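Local structure of cytochrome c552 (Thermochromatium tepidum, 5ZE8) at residues Gly94-Cys102 against Ala108-Asp116; Asp233-Cys241 against Pro365-Gly373. The protein probably transfers electrons at low potential through five bound heme c groups in a purple sulfur photosynthetic bacterium. All blocks are in the same frame, centred on the assembly; numbering follows the deposited sequence.

In the fold
Interaction 1 is complete before the chain reaches the first segment of interaction 2. Their centres lie about 22 Å apart and their nearest atoms about 6 Å, without touching. Interaction 1 is local: the short helices 100-103 and 105-109 follow one another, and the chain after the second folds back beside residues 94-102, which carry the two cysteines bonded to a heme. Interaction 2 is long-range, joining segments separated by more than 120 residues. It brings the small hairpin of strands 232-233 and 239-241 against the approach to strand 371-375, which pairs with 351-357 in the six-stranded antiparallel sheet. Interaction 1 thus backs a heme-attachment site, whereas interaction 2 ties the hairpin to the beta-rich C-terminal half, which also contributes to the heme pockets.

Interaction 1 of 2, residues Gly94-Cys102 against Ala108-Asp116; sequences GKFPLCLYC and ARDQTTKLD. With HEC (heme c), chain C.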
ATOM      1  N   GLY A  94       4.271 -22.332 -12.506  1.00 19.13           N
ATOM      2  CA  GLY A  94       3.967 -23.633 -11.891  1.00 21.65           C
ATOM      3  C   GLY A  94       4.301 -23.843 -10.413  1.00 19.52           C
ATOM      4  O   GLY A  94       4.240 -24.968  -9.911  1.00 20.97           O
ATOM      5  N   LYS A  95       4.674 -22.769  -9.712  1.00 18.18           N
ATOM      6  CA  LYS A  95       5.111 -22.846  -8.301  1.00 18.40           C
ATOM      7  C   LYS A  95       3.918 -22.486  -7.396  1.00 14.62           C
ATOM      8  O   LYS A  95       2.944 -21.924  -7.860  1.00 15.93           O
ATOM      9  CB  LYS A  95       6.221 -21.870  -8.001  1.00 19.78           C
ATOM     10  CG  LYS A  95       7.541 -22.169  -8.748  1.00 27.90           C
ATOM     11  CD  LYS A  95       8.642 -21.298  -8.191  1.00 34.11           C
ATOM     12  CE  LYS A  95       9.904 -21.424  -9.023  1.00 40.40           C
ATOM     13  NZ  LYS A  95      10.774 -20.253  -8.694  1.00 48.62           N
ATOM     14  N   PHE A  96       4.027 -22.882  -6.161  1.00 16.75           N
ATOM     15  CA  PHE A  96       3.084 -22.443  -5.116  1.00 14.39           C
ATOM     16  C   PHE A  96       2.923 -20.929  -5.288  1.00 13.95           C
ATOM     17  O   PHE A  96       3.905 -20.173  -5.457  1.00 15.10           O
ATOM     18  CB  PHE A  96       3.629 -22.779  -3.734  1.00 14.40           C
ATOM     19  CG  PHE A  96       2.680 -22.455  -2.608  1.00 13.58           C
ATOM     20  CD1 PHE A  96       1.730 -23.344  -2.277  1.00 12.21           C
ATOM     21  CD2 PHE A  96       2.729 -21.238  -1.974  1.00 13.19           C
ATOM     22  CE1 PHE A  96       0.804 -23.094  -1.281  1.00 11.32           C
ATOM     23  CE2 PHE A  96       1.837 -20.951  -0.967  1.00 12.21           C
ATOM     24  CZ  PHE A  96       0.870 -21.871  -0.647  1.00 12.32           C
ATOM     25  N   PRO A  97       1.705 -20.428  -5.222  1.00 12.89           N
ATOM     26  CA  PRO A  97       1.481 -19.029  -5.634  1.00 13.04           C
ATOM     27  C   PRO A  97       2.200 -18.011  -4.730  1.00 12.97           C
ATOM     28  O   PRO A  97       1.841 -17.865  -3.516  1.00 12.61           O
ATOM     29  CB  PRO A  97      -0.027 -18.892  -5.534  1.00 14.56           C
ATOM     30  CG  PRO A  97      -0.581 -20.319  -5.624  1.00 14.69           C
ATOM     31  CD  PRO A  97       0.432 -21.122  -4.949  1.00 13.12           C
ATOM     32  N   LEU A  98       3.137 -17.236  -5.289  1.00 12.69           N
ATOM     33  CA  LEU A  98       3.939 -16.362  -4.487  1.00 12.24           C
ATOM     34  C   LEU A  98       3.090 -15.236  -3.863  1.00 12.75           C
ATOM     35  O   LEU A  98       3.476 -14.696  -2.804  1.00 11.31           O
ATOM     36  CB  LEU A  98       5.116 -15.740  -5.269  1.00 14.87           C
ATOM     37  CG  LEU A  98       4.751 -14.659  -6.278  1.00 14.47           C
ATOM     38  CD1 LEU A  98       6.015 -13.949  -6.721  1.00 18.27           C
ATOM     39  CD2 LEU A  98       3.945 -15.019  -7.513  1.00 16.42           C
ATOM     40  N   CYS A  99       1.933 -14.901  -4.482  1.00 12.60           N
ATOM     41  CA  CYS A  99       1.026 -13.905  -3.954  1.00 11.62           C
ATOM     42  C   CYS A  99       0.728 -14.168  -2.490  1.00 10.68           C
ATOM     43  O   CYS A  99       0.503 -13.263  -1.705  1.00 10.05           O
ATOM     44  CB  CYS A  99      -0.267 -13.886  -4.733  1.00 11.43           C
ATOM     45  SG  CYS A  99      -0.189 -14.227  -6.511  1.00 13.53           S
ATOM     46  N   LEU A 100       0.554 -15.472  -2.135  1.00  9.96           N
ATOM     47  CA  LEU A 100       0.055 -15.822  -0.823  1.00 10.33           C
ATOM     48  C   LEU A 100       1.047 -15.456   0.285  1.00  9.91           C
ATOM     49  O   LEU A 100       0.666 -15.296   1.438  1.00 10.89           O
ATOM     50  CB  LEU A 100      -0.383 -17.242  -0.768  1.00 11.76           C
ATOM     51  CG  LEU A 100      -1.410 -17.667  -1.793  1.00 10.22           C
ATOM     52  CD1 LEU A 100      -1.603 -19.167  -1.728  1.00 12.99           C
ATOM     53  CD2 LEU A 100      -2.650 -16.822  -1.806  1.00 10.58           C
ATOM     54  N   TYR A 101       2.363 -15.395  -0.032  1.00 10.24           N
ATOM     55  CA  TYR A 101       3.351 -15.075   0.946  1.00 10.24           C
ATOM     56  C   TYR A 101       3.111 -13.730   1.599  1.00 10.22           C
ATOM     57  O   TYR A 101       3.500 -13.504   2.746  1.00 11.25           O
ATOM     58  CB  TYR A 101       4.765 -15.162   0.375  1.00 11.22           C
ATOM     59  CG  TYR A 101       5.193 -16.499  -0.236  1.00 13.06           C
ATOM     60  CD1 TYR A 101       4.951 -17.666   0.417  1.00 16.55           C
ATOM     61  CD2 TYR A 101       5.842 -16.510  -1.410  1.00 13.82           C
ATOM     62  CE1 TYR A 101       5.316 -18.863  -0.170  1.00 15.13           C
ATOM     63  CE2 TYR A 101       6.287 -17.686  -1.974  1.00 15.67           C
ATOM     64  CZ  TYR A 101       5.961 -18.848  -1.316  1.00 15.61           C
ATOM     65  OH  TYR A 101       6.373 -20.142  -1.894  1.00 17.94           O
ATOM     66  N   CYS A 102       2.504 -12.849   0.861  1.00  9.96           N
ATOM     67  CA  CYS A 102       2.191 -11.436   1.283  1.00  9.46           C
ATOM     68  C   CYS A 102       0.718 -11.210   1.515  1.00  9.76           C
ATOM     69  O   CYS A 102       0.355 -10.523   2.439  1.00  9.30           O
ATOM     70  CB  CYS A 102       2.678 -10.356   0.307  1.00 10.03           C
ATOM     71  SG  CYS A 102       4.499 -10.574  -0.027  1.00 10.39           S
ATOM     72  N   ALA A 108      -0.032 -19.422   3.259  1.00 11.66           N
ATOM     73  CA  ALA A 108       1.266 -19.808   2.746  1.00 11.86           C
ATOM     74  C   ALA A 108       2.034 -20.558   3.850  1.00 13.29           C
ATOM     75  O   ALA A 108       2.708 -21.542   3.573  1.00 13.47           O
ATOM     76  CB  ALA A 108       1.968 -18.585   2.360  1.00 12.87           C
ATOM     77  N   ARG A 109       1.867 -20.171   5.120  1.00 11.94           N
ATOM     78  CA  ARG A 109       2.595 -20.855   6.214  1.00 12.99           C
ATOM     79  C   ARG A 109       2.165 -22.318   6.367  1.00 14.32           C
ATOM     80  O   ARG A 109       3.016 -23.159   6.737  1.00 18.07           O
ATOM     81  CB  ARG A 109       2.379 -20.125   7.525  1.00 14.95           C
ATOM     82  CG  ARG A 109       3.218 -20.641   8.668  1.00 17.45           C
ATOM     83  CD  ARG A 109       3.136 -19.629   9.727  1.00 19.90           C
ATOM     84  NE  ARG A 109       3.880 -19.996  10.916  1.00 20.55           N
ATOM     85  CZ  ARG A 109       4.054 -19.179  11.919  1.00 20.00           C
ATOM     86  NH1 ARG A 109       3.527 -17.944  11.885  1.00 19.42           N
ATOM     87  NH2 ARG A 109       4.776 -19.652  12.978  1.00 24.41           N
ATOM     88  N   ASP A 110       0.942 -22.622   5.981  1.00 11.87           N
ATOM     89  CA  ASP A 110       0.393 -23.967   6.020  1.00 11.93           C
ATOM     90  C   ASP A 110       0.451 -24.672   4.660  1.00 12.88           C
ATOM     91  O   ASP A 110      -0.082 -25.804   4.495  1.00 14.15           O
ATOM     92  CB  ASP A 110      -1.079 -23.893   6.516  1.00 13.17           C
ATOM     93  CG  ASP A 110      -1.177 -23.706   7.977  1.00 15.14           C
ATOM     94  OD1 ASP A 110      -0.121 -23.805   8.679  1.00 17.94           O
ATOM     95  OD2 ASP A 110      -2.298 -23.332   8.448  1.00 16.83           O
ATOM     96  N   GLN A 111       1.157 -24.088   3.670  1.00 12.55           N
ATOM     97  CA  GLN A 111       1.250 -24.685   2.299  1.00 12.56           C
ATOM     98  C   GLN A 111      -0.109 -25.025   1.716  1.00 13.13           C
ATOM     99  O   GLN A 111      -0.293 -26.136   1.136  1.00 14.70           O
ATOM    100  CB  GLN A 111       2.198 -25.924   2.250  1.00 14.24           C
ATOM    101  CG  GLN A 111       2.844 -26.234   0.876  1.00 16.44           C
ATOM    102  CD  GLN A 111       3.915 -25.285   0.414  1.00 17.31           C
ATOM    103  OE1 GLN A 111       4.200 -25.251  -0.816  1.00 22.94           O
ATOM    104  NE2 GLN A 111       4.544 -24.559   1.298  1.00 18.65           N
ATOM    105  N   THR A 112      -1.050 -24.101   1.788  1.00 12.69           N
ATOM    106  CA  THR A 112      -2.383 -24.299   1.190  1.00 13.49           C
ATOM    107  C   THR A 112      -2.820 -23.108   0.360  1.00 13.38           C
ATOM    108  O   THR A 112      -2.449 -21.956   0.718  1.00 13.00           O
ATOM    109  CB  THR A 112      -3.433 -24.594   2.262  1.00 14.46           C
ATOM    110  OG1 THR A 112      -4.713 -24.861   1.635  1.00 15.47           O
ATOM    111  CG2 THR A 112      -3.628 -23.482   3.241  1.00 14.16           C
ATOM    112  N   THR A 113      -3.567 -23.375  -0.695  1.00 12.96           N
ATOM    113  CA  THR A 113      -4.082 -22.368  -1.595  1.00 11.38           C
ATOM    114  C   THR A 113      -5.592 -22.210  -1.464  1.00 12.61           C
ATOM    115  O   THR A 113      -6.159 -21.352  -2.123  1.00 13.40           O
ATOM    116  CB  THR A 113      -3.674 -22.557  -3.072  1.00 12.47           C
ATOM    117  OG1 THR A 113      -4.353 -23.724  -3.622  1.00 12.64           O
ATOM    118  CG2 THR A 113      -2.201 -22.799  -3.167  1.00 11.40           C
ATOM    119  N   LYS A 114      -6.213 -22.978  -0.575  1.00 12.74           N
ATOM    120  CA  LYS A 114      -7.674 -22.913  -0.433  1.00 14.11           C
ATOM    121  C   LYS A 114      -8.027 -21.930   0.650  1.00 12.31           C
ATOM    122  O   LYS A 114      -8.030 -22.245   1.832  1.00 14.53           O
ATOM    123  CB  LYS A 114      -8.234 -24.334  -0.107  1.00 16.63           C
ATOM    124  CG  LYS A 114      -9.765 -24.296  -0.106  1.00 19.31           C
ATOM    125  CD  LYS A 114     -10.337 -25.701  -0.122  1.00 22.61           C
ATOM    126  CE  LYS A 114     -11.827 -25.719   0.259  1.00 25.29           C
ATOM    127  NZ  LYS A 114     -12.624 -24.806  -0.555  1.00 26.01           N
ATOM    128  N   LEU A 115      -8.224 -20.704   0.192  1.00 13.58           N
ATOM    129  CA  LEU A 115      -8.224 -19.559   1.113  1.00 13.58           C
ATOM    130  C   LEU A 115      -9.505 -19.485   1.920  1.00 15.47           C
ATOM    131  O   LEU A 115      -9.543 -18.774   2.924  1.00 15.31           O
ATOM    132  CB  LEU A 115      -8.015 -18.281   0.315  1.00 14.51           C
ATOM    133  CG  LEU A 115      -6.688 -18.243  -0.457  1.00 13.54           C
ATOM    134  CD1 LEU A 115      -6.552 -16.927  -1.186  1.00 14.68           C
ATOM    135  CD2 LEU A 115      -5.484 -18.607   0.424  1.00 14.74           C
ATOM    136  N   ASP A 116     -10.582 -20.179   1.500  1.00 15.50           N
ATOM    137  CA  ASP A 116     -11.830 -20.077   2.222  1.00 16.66           C
ATOM    138  C   ASP A 116     -11.991 -21.101   3.301  1.00 16.11           C
ATOM    139  O   ASP A 116     -13.008 -21.145   3.963  1.00 18.53           O
ATOM    140  CB  ASP A 116     -13.065 -20.132   1.298  1.00 18.32           C
ATOM    141  CG  ASP A 116     -13.212 -21.379   0.507  1.00 23.62           C
ATOM    142  OD1 ASP A 116     -12.266 -22.130   0.395  1.00 20.15           O
ATOM    143  OD2 ASP A 116     -14.358 -21.514  -0.081  1.00 22.00           O
TER
HETATM  144 FE   HEC C 502       0.272  -7.974  -4.444  1.00 10.52          FE
HETATM  145  CHA HEC C 502      -1.273  -4.923  -4.005  1.00 11.37           C
HETATM  146  CHB HEC C 502      -1.845  -8.631  -7.018  1.00 12.99           C
HETATM  147  CHC HEC C 502       1.952 -10.788  -5.120  1.00 11.43           C
HETATM  148  CHD HEC C 502       2.395  -7.323  -1.890  1.00  9.89           C
HETATM  149  NA  HEC C 502      -1.199  -7.046  -5.365  1.00 12.34           N
HETATM  150  C1A HEC C 502      -1.728  -5.761  -5.019  1.00 11.29           C
HETATM  151  C2A HEC C 502      -2.683  -5.323  -6.002  1.00 13.49           C
HETATM  152  C3A HEC C 502      -2.828  -6.331  -6.860  1.00 13.49           C
HETATM  153  C4A HEC C 502      -1.916  -7.361  -6.476  1.00 12.71           C
HETATM  154  CMA HEC C 502      -3.701  -6.389  -8.073  1.00 14.14           C
HETATM  155  CAA HEC C 502      -3.490  -4.082  -5.959  1.00 12.08           C
HETATM  156  CBA HEC C 502      -4.671  -4.325  -4.979  1.00 11.47           C
HETATM  157  CGA HEC C 502      -5.614  -3.192  -4.725  1.00 11.50           C
HETATM  158  O1A HEC C 502      -6.683  -3.309  -4.017  1.00 12.95           O
HETATM  159  O2A HEC C 502      -5.400  -2.028  -5.196  1.00 12.93           O
HETATM  160  NB  HEC C 502       0.002  -9.479  -5.793  1.00 10.91           N
HETATM  161  C1B HEC C 502      -0.942  -9.599  -6.701  1.00 12.94           C
HETATM  162  C2B HEC C 502      -0.831 -10.881  -7.323  1.00 12.31           C
HETATM  163  C3B HEC C 502       0.272 -11.529  -6.879  1.00 12.73           C
HETATM  164  C4B HEC C 502       0.829 -10.572  -5.880  1.00 12.98           C
HETATM  165  CMB HEC C 502      -1.781 -11.351  -8.375  1.00 13.65           C
HETATM  166  CAB HEC C 502       0.877 -12.817  -7.237  1.00 13.10           C
HETATM  167  CBB HEC C 502       0.979 -13.110  -8.619  1.00 13.39           C
HETATM  168  NC  HEC C 502       1.867  -8.865  -3.677  1.00 11.39           N
HETATM  169  C1C HEC C 502       2.515 -10.043  -4.116  1.00 10.03           C
HETATM  170  C2C HEC C 502       3.670 -10.341  -3.345  1.00  9.80           C
HETATM  171  C3C HEC C 502       3.761  -9.376  -2.369  1.00  9.94           C
HETATM  172  C4C HEC C 502       2.622  -8.486  -2.598  1.00  9.06           C
HETATM  173  CMC HEC C 502       4.536 -11.536  -3.516  1.00  9.38           C
HETATM  174  CAC HEC C 502       4.769  -9.225  -1.303  1.00 10.04           C
HETATM  175  CBC HEC C 502       6.119  -9.194  -1.748  1.00 11.67           C
HETATM  176  ND  HEC C 502       0.464  -6.498  -3.183  1.00 10.35           N
HETATM  177  C1D HEC C 502       1.355  -6.381  -2.164  1.00 10.18           C
HETATM  178  C2D HEC C 502       1.227  -5.131  -1.462  1.00 11.62           C
HETATM  179  C3D HEC C 502       0.269  -4.441  -2.078  1.00 11.32           C
HETATM  180  C4D HEC C 502      -0.215  -5.301  -3.165  1.00 12.31           C
HETATM  181  CMD HEC C 502       2.089  -4.694  -0.325  1.00 11.37           C
HETATM  182  CAD HEC C 502      -0.270  -3.054  -1.702  1.00 11.41           C
HETATM  183  CBD HEC C 502       0.490  -2.103  -2.564  1.00 12.16           C
HETATM  184  CGD HEC C 502       0.052  -0.646  -2.407  1.00 11.75           C
HETATM  185  O1D HEC C 502      -0.666  -0.270  -1.521  1.00 12.67           O
HETATM  186  O2D HEC C 502       0.410   0.206  -3.291  1.00 12.67           O
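Heme c attachment at the CXXCH motif beginning with Cys99 shows how a covalent site is backed by apolar packing: Leu100 and Tyr101, the two residues between the cysteines, both lie against Ala108. Cys99 SG and Cys102 SG are bonded to the vinyl-derived carbons CAB and CAC of the heme. On the side turned from it, the Ala108 methyl sits 3.7 Å from Leu100 O, and Ala108 CB is also 3.7 Å from Tyr101 CD1. The two Leu100 branches part: CD1 lies against Thr112 O and the Thr113 methyl, whereas CD2 reaches Leu115 CD1 at 4.0 Å.

Phe96 fills the outer end. With CG anti to the backbone N (chi1 -176°), its ring swings over to the segment 108-116 and is sandwiched off-centre. Pro97 CD covers one face near the rim, and the amide of Gln111 covers the opposite one, its plane 38° from that of the ring and OE1 3.4 Å from Phe96 CD1. At the ring edge, Phe96 CZ lies 3.6 Å from Thr112 O. The Thr113 methyl approaches the ring obliquely, CG2 3.6 Å from Phe96 CE1 and 3.6 Å from Pro97 CD. The Thr113 hydroxyl is engaged with Ala85 O and Met88 N; Thr112 OG1 bonds Glu86 and also accepts from Lys114 N, an ST turn.

No hydrogen bond crosses between the segments; the fit is one of shape. Helix 105-109 ends in a Schellman motif with Gln111, at positive phi, as its C-prime residue, and the chain then turns back along residues 94-102, beside the CXXCH site typical of c-type cytochromes.

Interaction 2 of 2, residues Asp233-Cys241 against Pro365-Gly373; sequences DNPQGVPLC and PPPTATKPG
Asn234 to Gly237 form a type I beta turn, closed by a Gly237 N to Asn234 O bond, at the tip of a small beta hairpin that lies against residues 366-372. Two side-chain amides of the turn supply all four direct hydrogen bonds between the segments, each giving both N-H groups to backbone carbonyls. Asn234 ND2 donates to Pro366 O at 2.7 Å, nearly in line with that C=O bond, and to Ala369 O at 2.8 Å; both acceptors lie close to its amide plane. Gln236, its chain bent at chi2 (68°), brings NE2 to Pro367 O (3.0 Å) and, almost straight, to Ala369 O (2.9 Å). Ala369 O is therefore gripped twice, from opposite faces of its plane. The Asn234 amide is further held by Val238 N, which donates to its OD1 from above the carbonyl plane.

Around this polar knot, Val238 CG2 rests 3.4 Å from Thr370 C, while its CG1 lies against Pro372. Leu240 CD2 presses on Pro366 CB at 3.5 Å, tighter than usual van der Waals contact, the two side chains crossing at about a right angle. At the outer end of the contact a water molecule donates to both segments, spanning Gln236 O at 3.0 Å and Thr370 O at 2.6 Å.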
ATOM      1  N   ASP A 233       9.581  -8.232  -7.848  1.00 18.39           N
ATOM      2  CA  ASP A 233      10.077  -8.178  -9.225  1.00 20.56           C
ATOM      3  C   ASP A 233       9.290  -9.119 -10.081  1.00 19.77           C
ATOM      4  O   ASP A 233       8.643 -10.065  -9.605  1.00 20.57           O
ATOM      5  CB  ASP A 233      11.510  -8.624  -9.307  1.00 20.23           C
ATOM      6  CG  ASP A 233      12.498  -7.674  -8.675  1.00 24.64           C
ATOM      7  OD1 ASP A 233      12.198  -6.561  -8.245  1.00 28.82           O
ATOM      8  OD2 ASP A 233      13.708  -8.096  -8.632  1.00 29.51           O
ATOM      9  N   ASN A 234       9.294  -8.797 -11.370  1.00 17.82           N
ATOM     10  CA  ASN A 234       8.757  -9.720 -12.350  1.00 19.51           C
ATOM     11  C   ASN A 234       9.799 -10.823 -12.591  1.00 20.04           C
ATOM     12  O   ASN A 234      10.871 -10.849 -11.963  1.00 22.11           O
ATOM     13  CB  ASN A 234       8.241  -8.955 -13.578  1.00 18.86           C
ATOM     14  CG  ASN A 234       9.313  -8.643 -14.600  1.00 20.64           C
ATOM     15  OD1 ASN A 234      10.485  -8.939 -14.407  1.00 21.00           O
ATOM     16  ND2 ASN A 234       8.897  -8.047 -15.701  1.00 22.02           N
ATOM     17  N   PRO A 235       9.510 -11.731 -13.492  1.00 25.05           N
ATOM     18  CA  PRO A 235      10.426 -12.873 -13.598  1.00 26.62           C
ATOM     19  C   PRO A 235      11.712 -12.531 -14.331  1.00 31.07           C
ATOM     20  O   PRO A 235      12.682 -13.306 -14.308  1.00 29.89           O
ATOM     21  CB  PRO A 235       9.620 -13.909 -14.387  1.00 28.40           C
ATOM     22  CG  PRO A 235       8.192 -13.501 -14.257  1.00 28.72           C
ATOM     23  CD  PRO A 235       8.137 -12.050 -13.899  1.00 27.48           C
ATOM     24  N   GLN A 236      11.738 -11.410 -15.031  1.00 25.33           N
ATOM     25  CA  GLN A 236      12.966 -10.918 -15.624  1.00 25.49           C
ATOM     26  C   GLN A 236      13.679  -9.952 -14.716  1.00 27.74           C
ATOM     27  O   GLN A 236      14.594  -9.264 -15.187  1.00 25.01           O
ATOM     28  CB  GLN A 236      12.643 -10.272 -16.984  1.00 28.34           C
ATOM     29  CG  GLN A 236      11.993 -11.174 -18.053  1.00 29.32           C
ATOM     30  CD  GLN A 236      10.582 -11.642 -17.766  1.00 27.59           C
ATOM     31  OE1 GLN A 236      10.333 -12.828 -17.606  1.00 30.16           O
ATOM     32  NE2 GLN A 236       9.652 -10.713 -17.666  1.00 24.87           N
ATOM     33  N   GLY A 237      13.282  -9.859 -13.416  1.00 26.07           N
ATOM     34  CA  GLY A 237      14.000  -9.025 -12.439  1.00 26.21           C
ATOM     35  C   GLY A 237      13.595  -7.566 -12.463  1.00 25.93           C
ATOM     36  O   GLY A 237      14.243  -6.733 -11.840  1.00 29.16           O
ATOM     37  N   VAL A 238      12.539  -7.227 -13.195  1.00 20.18           N
ATOM     38  CA  VAL A 238      12.197  -5.827 -13.295  1.00 21.79           C
ATOM     39  C   VAL A 238      11.349  -5.465 -12.084  1.00 20.24           C
ATOM     40  O   VAL A 238      10.394  -6.203 -11.780  1.00 20.00           O
ATOM     41  CB  VAL A 238      11.399  -5.535 -14.531  1.00 23.44           C
ATOM     42  CG1 VAL A 238      11.196  -4.036 -14.621  1.00 25.61           C
ATOM     43  CG2 VAL A 238      12.205  -5.981 -15.748  1.00 25.89           C
ATOM     44  N   PRO A 239      11.671  -4.342 -11.397  1.00 21.02           N
ATOM     45  CA  PRO A 239      10.795  -4.085 -10.278  1.00 21.57           C
ATOM     46  C   PRO A 239       9.362  -3.774 -10.697  1.00 19.82           C
ATOM     47  O   PRO A 239       9.114  -3.005 -11.660  1.00 20.57           O
ATOM     48  CB  PRO A 239      11.422  -2.832  -9.608  1.00 23.11           C
ATOM     49  CG  PRO A 239      12.810  -2.824 -10.055  1.00 24.77           C
ATOM     50  CD  PRO A 239      12.846  -3.444 -11.426  1.00 23.95           C
ATOM     51  N   LEU A 240       8.419  -4.322  -9.946  1.00 18.99           N
ATOM     52  CA  LEU A 240       6.996  -3.969 -10.063  1.00 17.91           C
ATOM     53  C   LEU A 240       6.632  -3.000  -8.932  1.00 20.08           C
ATOM     54  O   LEU A 240       6.096  -1.892  -9.134  1.00 21.53           O
ATOM     55  CB  LEU A 240       6.122  -5.240  -9.966  1.00 20.83           C
ATOM     56  CG  LEU A 240       6.383  -6.274 -11.046  1.00 23.06           C
ATOM     57  CD1 LEU A 240       5.766  -7.589 -10.605  1.00 27.02           C
ATOM     58  CD2 LEU A 240       5.740  -5.778 -12.335  1.00 26.41           C
ATOM     59  N   CYS A 241       6.992  -3.398  -7.712  1.00 20.82           N
ATOM     60  CA  CYS A 241       6.795  -2.594  -6.442  1.00 20.28           C
ATOM     61  C   CYS A 241       8.185  -2.350  -5.881  1.00 20.64           C
ATOM     62  O   CYS A 241       9.027  -3.258  -5.870  1.00 18.29           O
ATOM     63  CB  CYS A 241       5.987  -3.339  -5.344  1.00 27.37           C
ATOM     64  SG  CYS A 241       6.497  -2.909  -3.605  1.00 46.89           S
ATOM     65  N   PRO A 365       3.587  -5.480 -20.983  1.00 30.03           N
ATOM     66  CA  PRO A 365       2.912  -5.967 -19.794  1.00 29.43           C
ATOM     67  C   PRO A 365       3.898  -6.326 -18.658  1.00 27.58           C
ATOM     68  O   PRO A 365       5.020  -6.815 -18.874  1.00 24.14           O
ATOM     69  CB  PRO A 365       2.156  -7.209 -20.291  1.00 30.73           C
ATOM     70  CG  PRO A 365       2.093  -7.078 -21.757  1.00 34.40           C
ATOM     71  CD  PRO A 365       3.284  -6.300 -22.168  1.00 31.79           C
ATOM     72  N   PRO A 366       3.495  -6.057 -17.420  1.00 25.30           N
ATOM     73  CA  PRO A 366       4.417  -6.383 -16.317  1.00 26.91           C
ATOM     74  C   PRO A 366       5.000  -7.829 -16.308  1.00 24.75           C
ATOM     75  O   PRO A 366       6.207  -7.981 -16.028  1.00 28.96           O
ATOM     76  CB  PRO A 366       3.604  -6.060 -15.080  1.00 27.32           C
ATOM     77  CG  PRO A 366       2.603  -5.039 -15.520  1.00 28.29           C
ATOM     78  CD  PRO A 366       2.313  -5.275 -16.966  1.00 27.78           C
ATOM     79  N   PRO A 367       4.216  -8.867 -16.715  1.00 26.54           N
ATOM     80  CA  PRO A 367       4.842 -10.210 -16.702  1.00 26.04           C
ATOM     81  C   PRO A 367       5.931 -10.486 -17.703  1.00 29.23           C
ATOM     82  O   PRO A 367       6.750 -11.342 -17.445  1.00 27.83           O
ATOM     83  CB  PRO A 367       3.679 -11.137 -16.990  1.00 28.67           C
ATOM     84  CG  PRO A 367       2.517 -10.406 -16.458  1.00 30.48           C
ATOM     85  CD  PRO A 367       2.777  -9.007 -16.965  1.00 26.34           C
ATOM     86  N   THR A 368       5.923  -9.827 -18.841  1.00 26.37           N
ATOM     87  CA  THR A 368       6.948 -10.077 -19.864  1.00 29.31           C
ATOM     88  C   THR A 368       7.989  -8.948 -20.017  1.00 29.12           C
ATOM     89  O   THR A 368       9.002  -9.080 -20.705  1.00 27.14           O
ATOM     90  CB  THR A 368       6.281 -10.438 -21.208  1.00 34.77           C
ATOM     91  OG1 THR A 368       5.351  -9.421 -21.559  1.00 32.46           O
ATOM     92  CG2 THR A 368       5.544 -11.814 -21.055  1.00 37.04           C
ATOM     93  N   ALA A 369       7.812  -7.862 -19.305  1.00 24.41           N
ATOM     94  CA  ALA A 369       8.742  -6.776 -19.400  1.00 24.35           C
ATOM     95  C   ALA A 369      10.175  -7.170 -18.990  1.00 23.87           C
ATOM     96  O   ALA A 369      10.418  -7.958 -18.067  1.00 24.77           O
ATOM     97  CB  ALA A 369       8.239  -5.580 -18.595  1.00 24.15           C
ATOM     98  N   THR A 370      11.163  -6.679 -19.724  1.00 25.33           N
ATOM     99  CA  THR A 370      12.551  -6.993 -19.453  1.00 25.81           C
ATOM    100  C   THR A 370      13.302  -5.790 -18.938  1.00 22.51           C
ATOM    101  O   THR A 370      14.407  -5.952 -18.545  1.00 25.84           O
ATOM    102  CB  THR A 370      13.271  -7.425 -20.750  1.00 26.08           C
ATOM    103  OG1 THR A 370      13.070  -6.402 -21.735  1.00 26.57           O
ATOM    104  CG2 THR A 370      12.767  -8.720 -21.237  1.00 28.34           C
ATOM    105  N   LYS A 371      12.735  -4.572 -18.933  1.00 27.54           N
ATOM    106  CA  LYS A 371      13.413  -3.315 -18.554  1.00 30.19           C
ATOM    107  C   LYS A 371      12.364  -2.365 -17.839  1.00 28.10           C
ATOM    108  O   LYS A 371      11.169  -2.412 -18.182  1.00 22.36           O
ATOM    109  CB  LYS A 371      13.966  -2.607 -19.855  1.00 33.02           C
ATOM    110  CG  LYS A 371      15.096  -3.407 -20.573  1.00 37.53           C
ATOM    111  CD  LYS A 371      15.704  -2.724 -21.815  1.00 41.53           C
ATOM    112  CE  LYS A 371      16.798  -3.528 -22.551  1.00 41.36           C
ATOM    113  NZ  LYS A 371      17.049  -3.038 -23.949  1.00 42.41           N
ATOM    114  N   PRO A 372      12.812  -1.576 -16.830  1.00 28.46           N
ATOM    115  CA  PRO A 372      11.932  -0.485 -16.355  1.00 28.14           C
ATOM    116  C   PRO A 372      11.590   0.447 -17.503  1.00 28.11           C
ATOM    117  O   PRO A 372      12.455   0.714 -18.349  1.00 26.00           O
ATOM    118  CB  PRO A 372      12.775   0.246 -15.324  1.00 31.20           C
ATOM    119  CG  PRO A 372      13.860  -0.712 -14.927  1.00 32.17           C
ATOM    120  CD  PRO A 372      14.120  -1.560 -16.147  1.00 31.28           C
ATOM    121  N   GLY A 373      10.362   0.949 -17.511  1.00 27.46           N
ATOM    122  CA  GLY A 373       9.979   2.077 -18.373  1.00 26.82           C
ATOM    123  C   GLY A 373      10.260   3.396 -17.677  1.00 24.76           C
ATOM    124  O   GLY A 373      10.945   3.443 -16.643  1.00 24.43           O
TER
HETATM  125  O   HOH W   1      15.529  -8.205 -17.865  1.00 32.25           O